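Local coordinates for protein hydrolase, isochorismatase family (Pseudomonas putida, PDB 4L07) that probably hydrolyses the amide of maleamate to maleate and ammonia, as a maleamate amidase of the isochorismatase family, at residues 134-139 against 160-165; 22-27 against 201-206. All coordinates share one frame; numbering follows the deposited sequence.

Interactions 1 and 2 are both largely buried; their centres lie about 11 Å apart, and both involve the same parallel sheet. Interaction 1 works through the backbone: it pairs the starts of strands 138-144 and 163-172, so hydrogen bonds dominate and apolar side chains fill in around them. Interaction 2 has no hydrogen bond across it; side chains alone pack the C-terminal helix 196-207 against the start of strand 22-27, and parts of that helix remain exposed. Strands 22-27 and 138-144 are neighbours, and the two contacts touch at several points, among them Trp202 CH2 3.6 Å from Thr138 CG2. Along the chain, interaction 1 falls within the long run of residues that interaction 2 closes.

Interaction 1 of 2, residues 134-139 against 160-165; sequences TNTDTV and SGFKVL
Val139 and Lys163 are joined by a nearly linear hydrogen bond, Val139 N to Lys163 O at 2.8 Å with 171° at the hydrogen. Leu165 N then donates to Val139 O (2.9 Å), and Lys163 N to Asp137 O (3.0 Å), the last tilted 27° from the carbonyl plane, completing the parallel pairing of Thr138 with Lys163 and Val139 with Val164. On one face, CG2 of Val139 meets CG2 of Val164 at 3.8 Å; on the other, Thr138 CG2 lies 4.1 Å from Leu165 CD1. Phe162 turns its ring edge to Thr136, whose carbonyl O lies in the ring plane, 3.3 Å from Phe162 CE1. Phe162 CG stands anti to the carbonyl carbon (chi1 -50°), which carries the ring back alongside 136-137.

Further out, Thr138 OG1 donates to Asp137 OD1 from above the carboxylate plane, while His21 N and Val20 N also bond that carboxylate. Lys163 NZ hydrogen-bonds Ser17 O and forms a salt bridge with Glu84 of a neighbouring subunit. The paired strands belong to the beta-alpha-beta unit of 138-144, 146-159 and 163-172: helix 146-159 covers the Val139 and Val164 face, helix 196-207 the Thr138 and Leu165 face, and strand 22-27 flanks 138-144.

Interaction 2 of 2, residues 22-27 against 201-206; sequences PAIIVV and KWLRSV
Pro22 sits against three side chains of the C-terminal helix, Trp202, Leu203 and Val206, where that helix passes the first residue of strand 22-27 in the parallel alpha/beta fold of the isochorismatase family. The axes of the short strand and helix segments come within 10.7 Å, and their directions lie 147° apart, closer to antiparallel than to perpendicular. The contact is wholly apolar and centres on the proline ring.

Trp202 approaches obliquely: the benzene end of its indole reaches Pro22, with CH2 3.6 Å from Pro22 CB. With CG anti to the backbone N (chi1 174°), the indole extends from the helix towards the sheet. As modelled, the methyls of Val206 meet Pro22 and one face of the indole, but this side chain is nearly eclipsed (chi1 -6°) and its CG1 is crowded against Trp202 O, so its exact rotation is doubtful.

Around this group, Arg18 makes a cation-pi contact with Trp202, and Phe63 packs on both Pro22 and Val206. Replacing Trp202 by an alanine would probably open a gap beside Pro22 and Thr138 and leave Arg18 without its aromatic partner.

Leu203 supplies the remaining branches. Its two methyls reach different strand residues: CD2 rests 3.7 Å from Pro22 CB, whereas CD1 faces Ile24 CD1 across a looser 4.3 Å.

Interaction 1 of 2, residues 134-139 against 160-165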
loop_
_atom_site.group_PDB
_atom_site.type_symbol
_atom_site.label_atom_id
_atom_site.label_comp_id
_atom_site.label_asym_id
_atom_site.label_seq_id
_atom_site.Cartn_x
_atom_site.Cartn_y
_atom_site.Cartn_z
ATOM N N THR A 134 14.895 -8.033 5.009
ATOM C CA THR A 134 16.266 -8.485 4.775
ATOM C C THR A 134 17.251 -7.320 4.865
ATOM O O THR A 134 18.426 -7.475 4.518
ATOM C CB THR A 134 16.422 -9.175 3.402
ATOM O OG1 THR A 134 15.836 -8.353 2.386
ATOM C CG2 THR A 134 15.740 -10.542 3.393
ATOM N N ASN A 135 16.759 -6.168 5.334
ATOM C CA ASN A 135 17.550 -4.933 5.459
ATOM C C ASN A 135 18.228 -4.529 4.149
ATOM O O ASN A 135 19.381 -4.097 4.138
ATOM C CB ASN A 135 18.586 -5.059 6.585
ATOM C CG ASN A 135 17.945 -5.253 7.942
ATOM O OD1 ASN A 135 17.081 -4.474 8.348
ATOM N ND2 ASN A 135 18.358 -6.301 8.650
ATOM N N THR A 136 17.502 -4.690 3.047
ATOM C CA THR A 136 17.993 -4.320 1.721
ATOM C C THR A 136 18.032 -2.796 1.622
ATOM O O THR A 136 17.125 -2.128 2.120
ATOM C CB THR A 136 17.070 -4.894 0.624
ATOM O OG1 THR A 136 17.096 -6.324 0.683
ATOM C CG2 THR A 136 17.503 -4.453 -0.766
ATOM N N ASP A 137 19.082 -2.254 1.003
ATOM C CA ASP A 137 19.168 -0.807 0.771
ATOM C C ASP A 137 19.278 -0.420 -0.707
ATOM O O ASP A 137 19.031 0.737 -1.072
ATOM C CB ASP A 137 20.298 -0.160 1.593
ATOM C CG ASP A 137 21.677 -0.759 1.308
ATOM O OD1 ASP A 137 21.895 -1.362 0.239
ATOM O OD2 ASP A 137 22.564 -0.596 2.173
ATOM N N THR A 138 19.647 -1.389 -1.542
ATOM C CA THR A 138 19.890 -1.149 -2.964
ATOM C C THR A 138 19.336 -2.318 -3.765
ATOM O O THR A 138 19.641 -3.480 -3.472
ATOM C CB THR A 138 21.399 -0.999 -3.260
ATOM O OG1 THR A 138 21.978 -0.066 -2.342
ATOM C CG2 THR A 138 21.631 -0.506 -4.693
ATOM N N VAL A 139 18.510 -2.014 -4.764
ATOM C CA VAL A 139 17.940 -3.054 -5.619
ATOM C C VAL A 139 18.464 -2.936 -7.043
ATOM O O VAL A 139 18.677 -1.825 -7.549
ATOM C CB VAL A 139 16.389 -3.088 -5.602
ATOM C CG1 VAL A 139 15.877 -3.427 -4.202
ATOM C CG2 VAL A 139 15.784 -1.775 -6.093
ATOM N N SER A 160 9.635 3.443 -2.417
ATOM C CA SER A 160 9.550 2.599 -1.223
ATOM C C SER A 160 10.740 2.760 -0.265
ATOM O O SER A 160 10.741 2.194 0.825
ATOM C CB SER A 160 9.378 1.133 -1.632
ATOM O OG SER A 160 8.175 0.959 -2.375
ATOM N N GLY A 161 11.743 3.540 -0.668
ATOM C CA GLY A 161 12.916 3.764 0.166
ATOM C C GLY A 161 14.178 3.003 -0.216
ATOM O O GLY A 161 15.117 2.942 0.575
ATOM N N PHE A 162 14.220 2.454 -1.429
ATOM C CA PHE A 162 15.407 1.726 -1.899
ATOM C C PHE A 162 16.098 2.446 -3.047
ATOM O O PHE A 162 15.445 3.010 -3.916
ATOM C CB PHE A 162 15.052 0.295 -2.318
ATOM C CG PHE A 162 14.253 -0.442 -1.283
ATOM C CD1 PHE A 162 14.878 -1.000 -0.178
ATOM C CD2 PHE A 162 12.869 -0.553 -1.403
ATOM C CE1 PHE A 162 14.141 -1.667 0.792
ATOM C CE2 PHE A 162 12.125 -1.210 -0.435
ATOM C CZ PHE A 162 12.765 -1.766 0.667
ATOM N N LYS A 163 17.428 2.426 -3.028
ATOM C CA LYS A 163 18.224 2.925 -4.146
ATOM C C LYS A 163 18.125 1.919 -5.283
ATOM O O LYS A 163 18.043 0.707 -5.041
ATOM C CB LYS A 163 19.669 3.129 -3.711
ATOM C CG LYS A 163 19.828 4.278 -2.722
ATOM C CD LYS A 163 21.023 4.080 -1.812
ATOM C CE LYS A 163 21.247 5.302 -0.929
ATOM N NZ LYS A 163 21.904 6.412 -1.678
ATOM N N VAL A 164 18.126 2.417 -6.517
ATOM C CA VAL A 164 17.829 1.575 -7.670
ATOM C C VAL A 164 18.899 1.623 -8.752
ATOM O O VAL A 164 19.311 2.707 -9.193
ATOM C CB VAL A 164 16.469 1.944 -8.308
ATOM C CG1 VAL A 164 16.169 1.057 -9.510
ATOM C CG2 VAL A 164 15.349 1.801 -7.296
ATOM N N LEU A 165 19.317 0.435 -9.181
ATOM C CA LEU A 165 20.214 0.273 -10.323
ATOM C C LEU A 165 19.529 -0.564 -11.398
ATOM O O LEU A 165 18.900 -1.584 -11.098
ATOM C CB LEU A 165 21.513 -0.415 -9.880
ATOM C CG LEU A 165 22.260 0.177 -8.673
ATOM C CD1 LEU A 165 23.457 -0.694 -8.307
ATOM C CD2 LEU A 165 22.716 1.608 -8.947
#

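Interaction 2 of 2, residues 22-27 against 201-206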
loop_
_atom_site.group_PDB
_atom_site.type_symbol
_atom_site.label_atom_id
_atom_site.label_comp_id
_atom_site.label_asym_id
_atom_site.label_seq_id
_atom_site.Cartn_x
_atom_site.Cartn_y
_atom_site.Cartn_z
ATOM N N PRO A 22 22.611 -5.340 -1.195
ATOM C CA PRO A 22 21.965 -5.478 -2.492
ATOM C C PRO A 22 20.929 -6.594 -2.547
ATOM O O PRO A 22 21.054 -7.594 -1.839
ATOM C CB PRO A 22 23.128 -5.831 -3.437
ATOM C CG PRO A 22 24.384 -5.653 -2.639
ATOM C CD PRO A 22 23.984 -5.870 -1.215
ATOM N N ALA A 23 19.933 -6.410 -3.411
ATOM C CA ALA A 23 18.990 -7.458 -3.772
ATOM C C ALA A 23 18.674 -7.355 -5.258
ATOM O O ALA A 23 18.678 -6.255 -5.836
ATOM C CB ALA A 23 17.718 -7.356 -2.938
ATOM N N ILE A 24 18.432 -8.505 -5.880
ATOM C CA ILE A 24 18.128 -8.566 -7.303
ATOM C C ILE A 24 16.632 -8.835 -7.473
ATOM O O ILE A 24 16.095 -9.784 -6.893
ATOM C CB ILE A 24 18.939 -9.691 -8.011
ATOM C CG1 ILE A 24 20.404 -9.746 -7.522
ATOM C CG2 ILE A 24 18.803 -9.616 -9.536
ATOM C CD1 ILE A 24 21.243 -8.490 -7.711
ATOM N N ILE A 25 15.966 -7.998 -8.263
ATOM C CA ILE A 25 14.565 -8.225 -8.616
ATOM C C ILE A 25 14.488 -8.554 -10.103
ATOM O O ILE A 25 14.890 -7.750 -10.941
ATOM C CB ILE A 25 13.676 -6.998 -8.307
ATOM C CG1 ILE A 25 13.901 -6.511 -6.868
ATOM C CG2 ILE A 25 12.212 -7.323 -8.595
ATOM C CD1 ILE A 25 13.392 -5.107 -6.604
ATOM N N VAL A 26 13.988 -9.743 -10.415
ATOM C CA VAL A 26 13.836 -10.186 -11.804
ATOM C C VAL A 26 12.357 -10.104 -12.169
ATOM O O VAL A 26 11.547 -10.932 -11.755
ATOM C CB VAL A 26 14.373 -11.617 -12.001
ATOM C CG1 VAL A 26 14.339 -12.015 -13.476
ATOM C CG2 VAL A 26 15.786 -11.713 -11.464
ATOM N N VAL A 27 12.012 -9.075 -12.936
ATOM C CA VAL A 27 10.614 -8.759 -13.228
ATOM C C VAL A 27 10.063 -9.505 -14.442
ATOM O O VAL A 27 10.441 -9.218 -15.583
ATOM C CB VAL A 27 10.420 -7.236 -13.441
ATOM C CG1 VAL A 27 8.954 -6.907 -13.674
ATOM C CG2 VAL A 27 10.966 -6.458 -12.255
ATOM N N LYS A 201 30.818 -6.493 -11.119
ATOM C CA LYS A 201 31.993 -5.947 -10.442
ATOM C C LYS A 201 31.595 -5.329 -9.105
ATOM O O LYS A 201 32.269 -5.536 -8.094
ATOM C CB LYS A 201 32.687 -4.916 -11.343
ATOM C CG LYS A 201 33.960 -4.303 -10.777
ATOM C CD LYS A 201 34.579 -3.329 -11.769
ATOM C CE LYS A 201 35.646 -2.458 -11.123
ATOM N NZ LYS A 201 36.910 -3.205 -10.874
ATOM N N TRP A 202 30.482 -4.593 -9.106
ATOM C CA TRP A 202 29.959 -3.953 -7.902
ATOM C C TRP A 202 29.562 -4.937 -6.824
ATOM O O TRP A 202 29.889 -4.734 -5.654
ATOM C CB TRP A 202 28.794 -3.018 -8.247
ATOM C CG TRP A 202 28.123 -2.445 -7.022
ATOM C CD1 TRP A 202 28.655 -1.546 -6.104
ATOM C CD2 TRP A 202 26.773 -2.743 -6.524
ATOM N NE1 TRP A 202 27.753 -1.275 -5.108
ATOM C CE2 TRP A 202 26.607 -1.958 -5.298
ATOM C CE3 TRP A 202 25.723 -3.551 -6.957
ATOM C CZ2 TRP A 202 25.435 -1.992 -4.557
ATOM C CZ3 TRP A 202 24.549 -3.581 -6.201
ATOM C CH2 TRP A 202 24.410 -2.815 -5.030
ATOM N N LEU A 203 28.873 -6.018 -7.201
ATOM C CA LEU A 203 28.473 -7.044 -6.226
ATOM C C LEU A 203 29.689 -7.704 -5.562
ATOM O O LEU A 203 29.702 -7.909 -4.346
ATOM C CB LEU A 203 27.557 -8.100 -6.860
ATOM C CG LEU A 203 26.170 -7.646 -7.337
ATOM C CD1 LEU A 203 25.489 -8.730 -8.160
ATOM C CD2 LEU A 203 25.291 -7.210 -6.171
ATOM N N ARG A 204 30.711 -8.012 -6.359
ATOM C CA ARG A 204 31.971 -8.561 -5.830
ATOM C C ARG A 204 32.625 -7.590 -4.855
ATOM O O ARG A 204 33.147 -7.999 -3.812
ATOM C CB ARG A 204 32.941 -8.915 -6.964
ATOM C CG ARG A 204 32.477 -10.083 -7.813
ATOM C CD ARG A 204 33.575 -10.609 -8.726
ATOM N NE ARG A 204 33.102 -11.740 -9.525
ATOM C CZ ARG A 204 33.070 -13.008 -9.115
ATOM N NH1 ARG A 204 33.487 -13.343 -7.897
ATOM N NH2 ARG A 204 32.616 -13.951 -9.930
ATOM N N SER A 205 32.572 -6.302 -5.193
ATOM C CA SER A 205 33.131 -5.251 -4.352
ATOM C C SER A 205 32.439 -5.143 -2.985
ATOM O O SER A 205 33.117 -5.048 -1.961
ATOM C CB SER A 205 33.108 -3.907 -5.079
ATOM O OG SER A 205 33.803 -2.928 -4.337
ATOM N N VAL A 206 31.105 -5.164 -2.953
ATOM C CA VAL A 206 30.407 -5.088 -1.654
ATOM C C VAL A 206 30.599 -6.323 -0.782
ATOM O O VAL A 206 30.688 -6.207 0.439
ATOM C CB VAL A 206 28.919 -4.606 -1.736
ATOM C CG1 VAL A 206 28.531 -4.167 -3.140
ATOM C CG2 VAL A 206 27.938 -5.614 -1.141
#